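Local coordinates for protein folylpolyglutamate synthase/dihydrofolate synthase (Thermotoga maritima, PDB 1O5Z) that probably catalyses ATP-dependent addition of L-glutamate to dihydropteroate and to tetrahydrofolyl-polyglutamates, as a magnesium-dependent folate ligase of the Mur ligase type, at residues Ala67-Asn72 and Leu263-Asn268; Ile349-Asp354 and Asp359-Tyr364; Tyr112-Pro117 and Ala140-Ala145. One frame throughout, in Å; residues are numbered along the deposited sequence.

Interaction 1: Ala67-Asn72 and Leu263-Asn268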
ATOM      1  N   ALA A  67      -1.686  -5.737   5.144  1.00 42.88           N
ATOM      2  CA  ALA A  67      -3.153  -5.704   4.974  1.00 43.14           C
ATOM      3  C   ALA A  67      -3.622  -6.634   3.865  1.00 43.62           C
ATOM      4  O   ALA A  67      -4.568  -7.388   4.025  1.00 44.27           O
ATOM      5  CB  ALA A  67      -3.636  -4.263   4.678  1.00 42.95           C
ATOM      6  N   ASN A  68      -2.978  -6.516   2.710  1.00 44.52           N
ATOM      7  CA  ASN A  68      -3.304  -7.315   1.542  1.00 44.87           C
ATOM      8  C   ASN A  68      -3.197  -8.801   1.831  1.00 44.85           C
ATOM      9  O   ASN A  68      -4.065  -9.561   1.465  1.00 44.48           O
ATOM     10  CB  ASN A  68      -2.396  -6.973   0.368  1.00 44.27           C
ATOM     11  CG  ASN A  68      -2.865  -7.594  -0.904  1.00 46.02           C
ATOM     12  OD1 ASN A  68      -2.322  -8.621  -1.343  1.00 47.48           O
ATOM     13  ND2 ASN A  68      -3.918  -7.003  -1.503  1.00 45.03           N
ATOM     14  N   MET A  69      -2.107  -9.187   2.477  1.00 44.51           N
ATOM     15  CA  MET A  69      -1.894 -10.578   2.857  1.00 45.09           C
ATOM     16  C   MET A  69      -2.993 -11.092   3.819  1.00 45.20           C
ATOM     17  O   MET A  69      -3.559 -12.190   3.654  1.00 44.92           O
ATOM     18  CB  MET A  69      -0.537 -10.695   3.502  1.00 44.78           C
ATOM     19  CG  MET A  69       0.619 -10.539   2.529  1.00 46.44           C
ATOM     20  SD  MET A  69       2.203 -10.546   3.431  1.00 47.80           S
ATOM     21  CE  MET A  69       3.396 -10.172   2.154  1.00 47.47           C
ATOM     22  N   VAL A  70      -3.300 -10.273   4.820  1.00 44.72           N
ATOM     23  CA  VAL A  70      -4.364 -10.579   5.738  1.00 44.96           C
ATOM     24  C   VAL A  70      -5.695 -10.719   5.012  1.00 45.41           C
ATOM     25  O   VAL A  70      -6.400 -11.688   5.240  1.00 44.94           O
ATOM     26  CB  VAL A  70      -4.409  -9.561   6.897  1.00 44.89           C
ATOM     27  CG1 VAL A  70      -5.611  -9.755   7.716  1.00 45.33           C
ATOM     28  CG2 VAL A  70      -3.209  -9.761   7.789  1.00 45.63           C
ATOM     29  N   SER A  71      -6.039  -9.772   4.141  1.00 45.92           N
ATOM     30  CA  SER A  71      -7.315  -9.864   3.416  1.00 46.59           C
ATOM     31  C   SER A  71      -7.331 -11.074   2.578  1.00 44.93           C
ATOM     32  O   SER A  71      -8.302 -11.718   2.525  1.00 45.21           O
ATOM     33  CB  SER A  71      -7.581  -8.683   2.464  1.00 46.18           C
ATOM     34  OG  SER A  71      -7.344  -7.477   3.167  1.00 53.61           O
ATOM     35  N   ASN A  72      -6.278 -11.283   1.809  1.00 44.71           N
ATOM     36  CA  ASN A  72      -6.214 -12.405   0.901  1.00 44.28           C
ATOM     37  C   ASN A  72      -6.374 -13.746   1.571  1.00 43.41           C
ATOM     38  O   ASN A  72      -7.077 -14.605   1.046  1.00 41.56           O
ATOM     39  CB  ASN A  72      -4.954 -12.332   0.041  1.00 45.00           C
ATOM     40  CG  ASN A  72      -5.238 -11.581  -1.235  1.00 46.32           C
ATOM     41  OD1 ASN A  72      -6.112 -12.016  -2.002  1.00 45.36           O
ATOM     42  ND2 ASN A  72      -4.606 -10.437  -1.432  1.00 43.57           N
ATOM     43  N   LEU A 263       6.224 -22.189   3.060  1.00 45.43           N
ATOM     44  CA  LEU A 263       5.254 -21.257   2.559  1.00 45.88           C
ATOM     45  C   LEU A 263       5.850 -20.510   1.379  1.00 46.42           C
ATOM     46  O   LEU A 263       7.041 -20.304   1.309  1.00 46.16           O
ATOM     47  CB  LEU A 263       4.864 -20.265   3.638  1.00 45.39           C
ATOM     48  CG  LEU A 263       4.251 -20.826   4.923  1.00 45.64           C
ATOM     49  CD1 LEU A 263       4.193 -19.717   5.932  1.00 47.40           C
ATOM     50  CD2 LEU A 263       2.856 -21.342   4.680  1.00 46.01           C
ATOM     51  N   VAL A 264       4.996 -20.085   0.471  1.00 47.17           N
ATOM     52  CA  VAL A 264       5.415 -19.450  -0.750  1.00 47.36           C
ATOM     53  C   VAL A 264       4.725 -18.098  -0.910  1.00 46.64           C
ATOM     54  O   VAL A 264       3.487 -17.979  -0.802  1.00 47.01           O
ATOM     55  CB  VAL A 264       5.126 -20.373  -1.945  1.00 47.69           C
ATOM     56  CG1 VAL A 264       5.506 -19.702  -3.277  1.00 48.77           C
ATOM     57  CG2 VAL A 264       5.898 -21.697  -1.781  1.00 49.05           C
ATOM     58  N   LEU A 265       5.548 -17.077  -1.122  1.00 46.01           N
ATOM     59  CA  LEU A 265       5.079 -15.790  -1.551  1.00 46.22           C
ATOM     60  C   LEU A 265       5.361 -15.568  -3.005  1.00 46.16           C
ATOM     61  O   LEU A 265       6.461 -15.796  -3.500  1.00 45.95           O
ATOM     62  CB  LEU A 265       5.812 -14.691  -0.843  1.00 46.88           C
ATOM     63  CG  LEU A 265       5.371 -14.110   0.467  1.00 47.42           C
ATOM     64  CD1 LEU A 265       6.305 -12.957   0.652  1.00 48.58           C
ATOM     65  CD2 LEU A 265       3.939 -13.630   0.464  1.00 49.62           C
ATOM     66  N   THR A 266       4.379 -15.031  -3.676  1.00 47.43           N
ATOM     67  CA  THR A 266       4.548 -14.647  -5.041  1.00 48.97           C
ATOM     68  C   THR A 266       5.283 -13.325  -5.085  1.00 49.74           C
ATOM     69  O   THR A 266       6.215 -13.151  -5.877  1.00 49.30           O
ATOM     70  CB  THR A 266       3.184 -14.595  -5.668  1.00 49.56           C
ATOM     71  OG1 THR A 266       2.667 -15.924  -5.631  1.00 51.44           O
ATOM     72  CG2 THR A 266       3.249 -14.289  -7.157  1.00 49.96           C
ATOM     73  N   MET A 267       4.888 -12.426  -4.189  1.00 51.31           N
ATOM     74  CA  MET A 267       5.556 -11.137  -4.024  1.00 53.18           C
ATOM     75  C   MET A 267       7.032 -11.337  -3.773  1.00 52.34           C
ATOM     76  O   MET A 267       7.439 -12.222  -2.987  1.00 52.91           O
ATOM     77  CB  MET A 267       5.005 -10.398  -2.828  1.00 53.13           C
ATOM     78  CG  MET A 267       3.639  -9.837  -3.003  1.00 56.60           C
ATOM     79  SD  MET A 267       3.155  -9.099  -1.426  1.00 59.86           S
ATOM     80  CE  MET A 267       4.103  -7.619  -1.602  1.00 61.55           C
ATOM     81  N   ASN A 268       7.840 -10.525  -4.443  1.00 51.60           N
ATOM     82  CA  ASN A 268       9.292 -10.668  -4.390  1.00 50.65           C
ATOM     83  C   ASN A 268       9.870  -9.654  -3.475  1.00 50.29           C
ATOM     84  O   ASN A 268       9.261  -8.634  -3.233  1.00 49.85           O
ATOM     85  CB  ASN A 268       9.854 -10.521  -5.756  1.00 50.23           C
ATOM     86  CG  ASN A 268       9.376 -11.601  -6.659  1.00 51.36           C
ATOM     87  OD1 ASN A 268       9.788 -12.789  -6.528  1.00 49.70           O
ATOM     88  ND2 ASN A 268       8.471 -11.231  -7.573  1.00 49.92           N
TER

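Interaction 2: Ile349-Asp354 and Asp359-Tyr364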
ATOM      1  N   ILE A 349      13.045   5.635 -16.617  1.00 44.09           N
ATOM      2  CA  ILE A 349      12.953   6.517 -15.458  1.00 43.99           C
ATOM      3  C   ILE A 349      12.310   7.909 -15.753  1.00 43.62           C
ATOM      4  O   ILE A 349      12.604   8.564 -16.740  1.00 43.79           O
ATOM      5  CB  ILE A 349      14.329   6.584 -14.728  1.00 44.13           C
ATOM      6  CG1 ILE A 349      14.196   7.210 -13.327  1.00 43.89           C
ATOM      7  CG2 ILE A 349      15.410   7.266 -15.581  1.00 44.79           C
ATOM      8  CD1 ILE A 349      15.279   6.782 -12.410  1.00 44.30           C
ATOM      9  N   GLY A 350      11.335   8.274 -14.927  1.00 43.12           N
ATOM     10  CA  GLY A 350      10.735   9.601 -14.977  1.00 43.29           C
ATOM     11  C   GLY A 350      10.612  10.060 -13.544  1.00 42.91           C
ATOM     12  O   GLY A 350      10.115   9.333 -12.705  1.00 42.75           O
ATOM     13  N   ILE A 351      11.107  11.237 -13.246  1.00 42.92           N
ATOM     14  CA  ILE A 351      11.022  11.751 -11.912  1.00 43.54           C
ATOM     15  C   ILE A 351      10.489  13.149 -12.013  1.00 43.91           C
ATOM     16  O   ILE A 351      10.901  13.882 -12.897  1.00 44.35           O
ATOM     17  CB  ILE A 351      12.419  11.803 -11.223  1.00 43.55           C
ATOM     18  CG1 ILE A 351      13.207  10.519 -11.438  1.00 43.02           C
ATOM     19  CG2 ILE A 351      12.279  12.087  -9.704  1.00 43.16           C
ATOM     20  CD1 ILE A 351      14.607  10.642 -11.017  1.00 43.57           C
ATOM     21  N   LEU A 352       9.596  13.510 -11.097  1.00 44.08           N
ATOM     22  CA  LEU A 352       9.159  14.890 -10.966  1.00 44.95           C
ATOM     23  C   LEU A 352      10.262  15.748 -10.339  1.00 45.01           C
ATOM     24  O   LEU A 352      11.207  15.248  -9.699  1.00 44.15           O
ATOM     25  CB  LEU A 352       7.858  14.973 -10.159  1.00 45.15           C
ATOM     26  CG  LEU A 352       6.718  14.097 -10.690  1.00 46.43           C
ATOM     27  CD1 LEU A 352       5.550  14.042  -9.728  1.00 46.57           C
ATOM     28  CD2 LEU A 352       6.274  14.603 -12.027  1.00 47.85           C
ATOM     29  N   ASP A 353      10.134  17.056 -10.538  1.00 45.68           N
ATOM     30  CA  ASP A 353      11.191  17.967 -10.138  1.00 46.10           C
ATOM     31  C   ASP A 353      11.099  18.272  -8.653  1.00 46.27           C
ATOM     32  O   ASP A 353      12.038  18.800  -8.088  1.00 46.59           O
ATOM     33  CB  ASP A 353      11.242  19.230 -11.040  1.00 46.17           C
ATOM     34  CG  ASP A 353      10.364  20.360 -10.558  1.00 47.27           C
ATOM     35  OD1 ASP A 353       9.161  20.140 -10.326  1.00 47.46           O
ATOM     36  OD2 ASP A 353      10.799  21.529 -10.399  1.00 50.68           O
ATOM     37  N   ASP A 354       9.987  17.892  -8.021  1.00 46.70           N
ATOM     38  CA  ASP A 354       9.812  18.048  -6.573  1.00 47.00           C
ATOM     39  C   ASP A 354      10.529  16.963  -5.791  1.00 47.00           C
ATOM     40  O   ASP A 354      10.439  16.917  -4.587  1.00 46.43           O
ATOM     41  CB  ASP A 354       8.325  18.091  -6.177  1.00 47.20           C
ATOM     42  CG  ASP A 354       7.603  16.763  -6.394  1.00 48.45           C
ATOM     43  OD1 ASP A 354       8.098  15.893  -7.150  1.00 50.07           O
ATOM     44  OD2 ASP A 354       6.509  16.510  -5.850  1.00 50.10           O
ATOM     45  N   ASP A 359      20.059  12.633  -6.449  1.00 44.73           N
ATOM     46  CA  ASP A 359      20.383  11.618  -5.481  1.00 45.03           C
ATOM     47  C   ASP A 359      19.629  10.324  -5.831  1.00 44.36           C
ATOM     48  O   ASP A 359      20.092   9.252  -5.509  1.00 44.23           O
ATOM     49  CB  ASP A 359      20.108  12.099  -4.034  1.00 45.71           C
ATOM     50  CG  ASP A 359      21.063  13.228  -3.567  1.00 48.18           C
ATOM     51  OD1 ASP A 359      21.614  13.991  -4.403  1.00 53.59           O
ATOM     52  OD2 ASP A 359      21.329  13.455  -2.356  1.00 53.91           O
ATOM     53  N   ILE A 360      18.500  10.400  -6.521  1.00 44.15           N
ATOM     54  CA  ILE A 360      17.857   9.160  -7.020  1.00 44.08           C
ATOM     55  C   ILE A 360      18.646   8.509  -8.155  1.00 43.39           C
ATOM     56  O   ILE A 360      18.901   7.305  -8.122  1.00 42.57           O
ATOM     57  CB  ILE A 360      16.383   9.407  -7.503  1.00 44.39           C
ATOM     58  CG1 ILE A 360      15.458   9.770  -6.340  1.00 43.49           C
ATOM     59  CG2 ILE A 360      15.829   8.182  -8.266  1.00 44.37           C
ATOM     60  CD1 ILE A 360      14.166  10.449  -6.806  1.00 44.54           C
ATOM     61  N   LEU A 361      19.003   9.304  -9.164  1.00 43.41           N
ATOM     62  CA  LEU A 361      19.686   8.798 -10.381  1.00 43.74           C
ATOM     63  C   LEU A 361      21.016   8.119 -10.055  1.00 43.75           C
ATOM     64  O   LEU A 361      21.416   7.128 -10.671  1.00 43.33           O
ATOM     65  CB  LEU A 361      19.939   9.946 -11.391  1.00 43.89           C
ATOM     66  CG  LEU A 361      18.719  10.540 -12.079  1.00 44.14           C
ATOM     67  CD1 LEU A 361      18.993  11.855 -12.833  1.00 42.93           C
ATOM     68  CD2 LEU A 361      18.151   9.515 -13.005  1.00 45.07           C
ATOM     69  N   ARG A 362      21.675   8.665  -9.058  1.00 44.41           N
ATOM     70  CA  ARG A 362      22.953   8.181  -8.618  1.00 45.10           C
ATOM     71  C   ARG A 362      22.919   6.785  -8.062  1.00 46.16           C
ATOM     72  O   ARG A 362      23.928   6.096  -8.068  1.00 46.61           O
ATOM     73  CB  ARG A 362      23.443   9.085  -7.525  1.00 45.34           C
ATOM     74  CG  ARG A 362      23.786  10.497  -7.992  1.00 45.58           C
ATOM     75  CD  ARG A 362      24.056  11.480  -6.863  1.00 45.75           C
ATOM     76  NE  ARG A 362      25.476  11.614  -6.572  1.00 43.62           N
ATOM     77  CZ  ARG A 362      26.268  12.509  -7.152  1.00 48.15           C
ATOM     78  NH1 ARG A 362      25.809  13.364  -8.067  1.00 51.90           N
ATOM     79  NH2 ARG A 362      27.538  12.566  -6.833  1.00 47.83           N
ATOM     80  N   LYS A 363      21.766   6.360  -7.557  1.00 47.00           N
ATOM     81  CA  LYS A 363      21.621   4.987  -7.040  1.00 46.93           C
ATOM     82  C   LYS A 363      21.777   3.959  -8.162  1.00 47.06           C
ATOM     83  O   LYS A 363      22.260   2.840  -7.947  1.00 45.74           O
ATOM     84  CB  LYS A 363      20.266   4.811  -6.330  1.00 46.56           C
ATOM     85  CG  LYS A 363      20.029   5.764  -5.148  1.00 45.36           C
ATOM     86  CD  LYS A 363      21.227   5.847  -4.189  1.00 45.43           C
ATOM     87  CE  LYS A 363      20.933   6.809  -3.049  1.00 44.47           C
ATOM     88  NZ  LYS A 363      21.983   6.823  -2.023  1.00 44.58           N
ATOM     89  N   TYR A 364      21.403   4.385  -9.367  1.00 47.45           N
ATOM     90  CA  TYR A 364      21.263   3.497 -10.500  1.00 47.95           C
ATOM     91  C   TYR A 364      22.468   3.377 -11.392  1.00 48.70           C
ATOM     92  O   TYR A 364      22.398   2.696 -12.430  1.00 48.80           O
ATOM     93  CB  TYR A 364      20.061   3.941 -11.333  1.00 48.07           C
ATOM     94  CG  TYR A 364      18.799   3.830 -10.565  1.00 47.42           C
ATOM     95  CD1 TYR A 364      17.908   4.876 -10.521  1.00 48.00           C
ATOM     96  CD2 TYR A 364      18.511   2.685  -9.834  1.00 49.66           C
ATOM     97  CE1 TYR A 364      16.768   4.796  -9.801  1.00 47.31           C
ATOM     98  CE2 TYR A 364      17.356   2.592  -9.101  1.00 50.27           C
ATOM     99  CZ  TYR A 364      16.480   3.654  -9.093  1.00 47.70           C
ATOM    100  OH  TYR A 364      15.302   3.575  -8.381  1.00 48.44           O
TER

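Interaction 3: Tyr112-Pro117 and Ala140-Ala145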
ATOM      1  N   TYR A 112     -21.433   7.463  -2.663  1.00 43.82           N
ATOM      2  CA  TYR A 112     -21.363   8.894  -2.635  1.00 44.32           C
ATOM      3  C   TYR A 112     -22.786   9.553  -2.569  1.00 44.29           C
ATOM      4  O   TYR A 112     -23.013  10.456  -1.807  1.00 44.46           O
ATOM      5  CB  TYR A 112     -20.578   9.424  -3.834  1.00 45.39           C
ATOM      6  CG  TYR A 112     -20.646  10.900  -3.836  1.00 45.21           C
ATOM      7  CD1 TYR A 112     -19.828  11.647  -2.997  1.00 45.85           C
ATOM      8  CD2 TYR A 112     -21.593  11.550  -4.592  1.00 47.28           C
ATOM      9  CE1 TYR A 112     -19.935  13.006  -2.964  1.00 47.77           C
ATOM     10  CE2 TYR A 112     -21.712  12.878  -4.565  1.00 47.77           C
ATOM     11  CZ  TYR A 112     -20.883  13.611  -3.746  1.00 46.96           C
ATOM     12  OH  TYR A 112     -21.053  14.986  -3.722  1.00 50.98           O
ATOM     13  N   GLU A 113     -23.723   9.094  -3.363  1.00 43.34           N
ATOM     14  CA  GLU A 113     -25.047   9.666  -3.354  1.00 44.29           C
ATOM     15  C   GLU A 113     -25.770   9.501  -2.023  1.00 44.52           C
ATOM     16  O   GLU A 113     -26.424  10.424  -1.550  1.00 44.18           O
ATOM     17  CB  GLU A 113     -25.825   9.103  -4.506  1.00 44.01           C
ATOM     18  CG  GLU A 113     -25.372   9.820  -5.750  1.00 45.93           C
ATOM     19  CD  GLU A 113     -26.002   9.293  -7.024  1.00 50.80           C
ATOM     20  OE1 GLU A 113     -26.731   8.238  -6.977  1.00 49.64           O
ATOM     21  OE2 GLU A 113     -25.746   9.959  -8.080  1.00 51.47           O
ATOM     22  N   THR A 114     -25.589   8.352  -1.390  1.00 45.39           N
ATOM     23  CA  THR A 114     -25.966   8.176   0.027  1.00 45.82           C
ATOM     24  C   THR A 114     -25.396   9.212   1.009  1.00 45.71           C
ATOM     25  O   THR A 114     -26.147   9.745   1.827  1.00 45.79           O
ATOM     26  CB  THR A 114     -25.579   6.788   0.469  1.00 45.88           C
ATOM     27  OG1 THR A 114     -26.222   5.874  -0.418  1.00 45.82           O
ATOM     28  CG2 THR A 114     -26.162   6.457   1.833  1.00 45.82           C
ATOM     29  N   MET A 115     -24.110   9.514   0.904  1.00 45.41           N
ATOM     30  CA  MET A 115     -23.428  10.450   1.818  1.00 46.26           C
ATOM     31  C   MET A 115     -23.624  11.922   1.467  1.00 46.04           C
ATOM     32  O   MET A 115     -23.512  12.774   2.336  1.00 44.92           O
ATOM     33  CB  MET A 115     -21.929  10.174   1.794  1.00 45.73           C
ATOM     34  CG  MET A 115     -21.585   8.794   2.226  1.00 46.84           C
ATOM     35  SD  MET A 115     -19.860   8.391   1.892  1.00 49.05           S
ATOM     36  CE  MET A 115     -19.084   9.627   2.913  1.00 48.24           C
ATOM     37  N   GLU A 116     -23.921  12.197   0.200  1.00 47.10           N
ATOM     38  CA  GLU A 116     -24.014  13.545  -0.346  1.00 48.05           C
ATOM     39  C   GLU A 116     -24.771  14.552   0.537  1.00 47.91           C
ATOM     40  O   GLU A 116     -24.221  15.605   0.830  1.00 49.54           O
ATOM     41  CB  GLU A 116     -24.556  13.519  -1.779  1.00 47.61           C
ATOM     42  CG  GLU A 116     -24.856  14.893  -2.409  1.00 50.07           C
ATOM     43  CD  GLU A 116     -25.156  14.829  -3.926  1.00 53.79           C
ATOM     44  OE1 GLU A 116     -26.068  14.054  -4.358  1.00 62.41           O
ATOM     45  OE2 GLU A 116     -24.510  15.567  -4.723  1.00 61.11           O
ATOM     46  N   PRO A 117     -26.010  14.291   0.962  1.00 47.20           N
ATOM     47  CA  PRO A 117     -26.690  15.271   1.792  1.00 46.64           C
ATOM     48  C   PRO A 117     -25.962  15.476   3.092  1.00 45.94           C
ATOM     49  O   PRO A 117     -25.895  16.586   3.543  1.00 45.05           O
ATOM     50  CB  PRO A 117     -28.079  14.684   2.020  1.00 46.57           C
ATOM     51  CG  PRO A 117     -27.949  13.297   1.663  1.00 47.06           C
ATOM     52  CD  PRO A 117     -26.859  13.126   0.675  1.00 46.95           C
ATOM     53  N   ALA A 140     -15.601   3.811   2.483  1.00 46.53           N
ATOM     54  CA  ALA A 140     -15.265   2.420   2.664  1.00 45.69           C
ATOM     55  C   ALA A 140     -16.082   1.810   3.768  1.00 45.33           C
ATOM     56  O   ALA A 140     -16.675   0.780   3.580  1.00 45.93           O
ATOM     57  CB  ALA A 140     -13.817   2.284   2.947  1.00 46.51           C
ATOM     58  N   PHE A 141     -16.134   2.458   4.928  1.00 46.32           N
ATOM     59  CA  PHE A 141     -16.892   1.921   6.066  1.00 46.60           C
ATOM     60  C   PHE A 141     -18.344   1.684   5.732  1.00 45.64           C
ATOM     61  O   PHE A 141     -18.925   0.681   6.113  1.00 45.61           O
ATOM     62  CB  PHE A 141     -16.835   2.843   7.268  1.00 46.94           C
ATOM     63  CG  PHE A 141     -15.561   2.768   8.045  1.00 47.05           C
ATOM     64  CD1 PHE A 141     -14.924   3.932   8.445  1.00 48.14           C
ATOM     65  CD2 PHE A 141     -15.033   1.545   8.454  1.00 47.03           C
ATOM     66  CE1 PHE A 141     -13.704   3.893   9.188  1.00 48.26           C
ATOM     67  CE2 PHE A 141     -13.860   1.504   9.213  1.00 47.78           C
ATOM     68  CZ  PHE A 141     -13.199   2.696   9.585  1.00 47.55           C
ATOM     69  N   LEU A 142     -18.930   2.635   5.034  1.00 45.85           N
ATOM     70  CA  LEU A 142     -20.333   2.539   4.633  1.00 44.96           C
ATOM     71  C   LEU A 142     -20.521   1.387   3.634  1.00 45.56           C
ATOM     72  O   LEU A 142     -21.442   0.597   3.724  1.00 44.63           O
ATOM     73  CB  LEU A 142     -20.747   3.873   3.984  1.00 45.21           C
ATOM     74  CG  LEU A 142     -22.219   4.016   3.661  1.00 43.36           C
ATOM     75  CD1 LEU A 142     -23.028   3.652   4.854  1.00 43.25           C
ATOM     76  CD2 LEU A 142     -22.571   5.424   3.150  1.00 44.29           C
ATOM     77  N   TYR A 143     -19.607   1.298   2.676  1.00 45.34           N
ATOM     78  CA  TYR A 143     -19.668   0.270   1.662  1.00 45.27           C
ATOM     79  C   TYR A 143     -19.597  -1.128   2.312  1.00 45.12           C
ATOM     80  O   TYR A 143     -20.383  -1.991   2.003  1.00 44.09           O
ATOM     81  CB  TYR A 143     -18.522   0.494   0.698  1.00 44.87           C
ATOM     82  CG  TYR A 143     -18.341  -0.542  -0.348  1.00 45.52           C
ATOM     83  CD1 TYR A 143     -19.172  -0.591  -1.445  1.00 45.13           C
ATOM     84  CD2 TYR A 143     -17.260  -1.426  -0.299  1.00 47.54           C
ATOM     85  CE1 TYR A 143     -18.980  -1.505  -2.437  1.00 47.07           C
ATOM     86  CE2 TYR A 143     -17.051  -2.338  -1.289  1.00 46.77           C
ATOM     87  CZ  TYR A 143     -17.902  -2.364  -2.372  1.00 46.15           C
ATOM     88  OH  TYR A 143     -17.720  -3.266  -3.376  1.00 45.49           O
ATOM     89  N   PHE A 144     -18.646  -1.313   3.219  1.00 45.38           N
ATOM     90  CA  PHE A 144     -18.516  -2.542   3.940  1.00 45.37           C
ATOM     91  C   PHE A 144     -19.772  -2.880   4.668  1.00 45.20           C
ATOM     92  O   PHE A 144     -20.117  -4.042   4.730  1.00 46.07           O
ATOM     93  CB  PHE A 144     -17.349  -2.473   4.931  1.00 45.51           C
ATOM     94  CG  PHE A 144     -16.036  -2.188   4.298  1.00 46.58           C
ATOM     95  CD1 PHE A 144     -15.763  -2.568   2.981  1.00 46.73           C
ATOM     96  CD2 PHE A 144     -15.044  -1.550   5.017  1.00 48.36           C
ATOM     97  CE1 PHE A 144     -14.534  -2.294   2.384  1.00 46.45           C
ATOM     98  CE2 PHE A 144     -13.808  -1.283   4.434  1.00 49.22           C
ATOM     99  CZ  PHE A 144     -13.558  -1.672   3.092  1.00 48.76           C
ATOM    100  N   ALA A 145     -20.425  -1.891   5.254  1.00 45.51           N
ATOM    101  CA  ALA A 145     -21.727  -2.098   5.885  1.00 46.31           C
ATOM    102  C   ALA A 145     -22.821  -2.463   4.848  1.00 47.40           C
ATOM    103  O   ALA A 145     -23.559  -3.441   5.024  1.00 48.34           O
ATOM    104  CB  ALA A 145     -22.151  -0.842   6.681  1.00 45.89           C
TER

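Interaction 1: Ala67-Asn72 and Leu263-Asn268
On the helix whose Met69 reaches across to Leu265 and Met267, the carbonyl oxygen of Ala67 is gripped by two donors of a single residue. Ser71 N binds Ala67 O at 2.8 Å in the regular helical pattern, and the hydroxyl Ser71 OG gives a second bond to Ala67 O at 2.9 Å. That hydroxyl stands above the carbonyl plane, 42° out of it, so it does not sit on a lone pair. Asn68, whose side chain does not touch the far segment, is bonded to other residues: its OD1 accepts from the backbone N of Lys303 and its ND2 is bonded to the hydroxyl of Tyr85.

The touching itself belongs to one methyl group. Met69 has CG beside the backbone N (chi1 -71°) and an extended chain beyond it, which carries CE away from the helix to the far segment. There Met69 CE lies 3.7 Å from Met267 SD and 3.9 Å from Leu265 CD2. The Met69 chain runs at about a right angle to the Leu265 side chain and obliquely to that of Met267. A bend at chi3 of Met267 (78°) leaves its sulfur, rather than its methyl, as the atom nearest Met69. Gln272, on helix 271-286, touches all three of these side chains.

The contact joins helix 63-77, which follows the glycine-rich P-loop expected of this domain class, to the end of edge strand 259-265 of a three-stranded antiparallel sheet and the turn after it. No hydrogen bond crosses, and 120 Å² is buried in all; the evidence is therefore of a small, buried, nondirectional contact held by dispersion among methyl groups and sulfur, while the amide of Asn68 and the hydroxyl of Ser71 have hydrogen-bond partners of their own.

Interaction 2: Ile349-Asp354 and Asp359-Tyr364
Two different first torsions bring the central side chains of this contact together. Ile349 sets CG1 opposite its backbone N (chi1 -166°), with chi2 also extended, and so projects CD1 toward the helical segment; Tyr364 turns its ring back with CG beside its own N (chi1 -63°). As a result Ile349 CD1 lies 3.6 Å from Tyr364 CE1, and the next ring atom, Tyr364 CD1, is 3.8 Å from the same methyl. The two side chains are inclined to each other, neither parallel nor perpendicular. The same Ile349 methyl, CD1, is also 4.0 Å from Leu361 CD2, so a single carbon touches both an aromatic and an aliphatic partner.

Ile351 and Ile360 form the second half of the contact. They reach toward each other tip to tip, and both branches of each take part: Ile351 CG2 meets Ile360 CD1 at 3.8 Å, while Ile351 CD1 meets Ile360 CG2 at 3.9 Å. Each CG2 thus meets the other residue's CD1, two methyl-methyl contacts at van der Waals distance. Ile351 CD1 then stands 4.2 Å from Leu361 CD2, which links the two halves. All five touching residues are buried, 210 Å² is covered, and no hydrogen bond crosses between the segments.

The arrangement is that of a beta-alpha-beta crossover: parallel neighbours 345-349 and 370-373 of the mixed sheet are connected through helix 357-361, and the contact folds the start of that connection onto its helix. Leu361 packs against Met390 and Phe394 and Ile351 against Leu387, all of helix 384-394. Tyr364 rests on Ala329, Leu332 and Val333 of helix 326-339, while Ile349 and Tyr364 both touch Thr418 at the end of strand 414-418.

Interaction 3: Tyr112-Pro117 and Ala140-Ala145
The ring of Phe144, two residues on from the Leu142 that touches Met115 and Thr114, has the carbonyl oxygen Ala140 O over one face, 3.1 Å above the ring plane and displaced from the ring centre to its margin. The neighbouring Tyr143 ring receives Phe144 CE1 at its edge, in plane. Both rings belong to helix 132-146, which packs against helix 105-122 in the Mur ligase middle domain, a P-loop NTPase-type fold, and leads to strand 151-155 of the main sheet. Phe144 and Tyr143 touch Ile96 of that sheet, Tyr143 also reaches Asp107 and Ile111 of helix 105-122, and Leu142 points at that helix; by these contacts helix 132-146 is sandwiched between sheet and helix 105-122.

Leu142 is the only residue of its segment to touch the other. Its CG lies opposite the backbone N (chi1 -173°), which directs CD2 at the second helix. The Met115 and Leu142 side chains run alongside one another, pointing opposite ways. Met115 meets Leu142 CD2 with its CG; beyond it the chain bends at chi3 (62°). Met115 also packs on Val135, Ala138 and Met139 of helix 132-146, so its contact extends beyond Leu142. Thr114, exposed at the margin, meets Leu142 at a slant; its hydroxyl bonds back to Lys110 O, and its methyl is left for the apolar contact.

Both contacts, with 102 Å² buried in all, meet at one methyl: Leu142 CD2, 3.6 Å from Met115 CG and 4.0 Å from Thr114 CG2.

How the interactions relate
Along the chain, interaction 3 (112-117 with 140-145) falls between the two segments of interaction 1, and interaction 2 follows both. Interactions 1 and 3 belong to the Mur ligase middle domain: their centres are 29 Å apart and their nearest atoms about 9 Å. The first lies on helix 63-77 and the small antiparallel sheet, the other on a helix pair beside the eight-stranded sheet. Interaction 2 lies in the glutamate ligase domain, at the end of strand 345-349 of its six-stranded sheet, with its centre 39 Å from that of interaction 3, across the chain's centre. The three contacts thus lie in separate parts of a two-domain monomer, and none touches another.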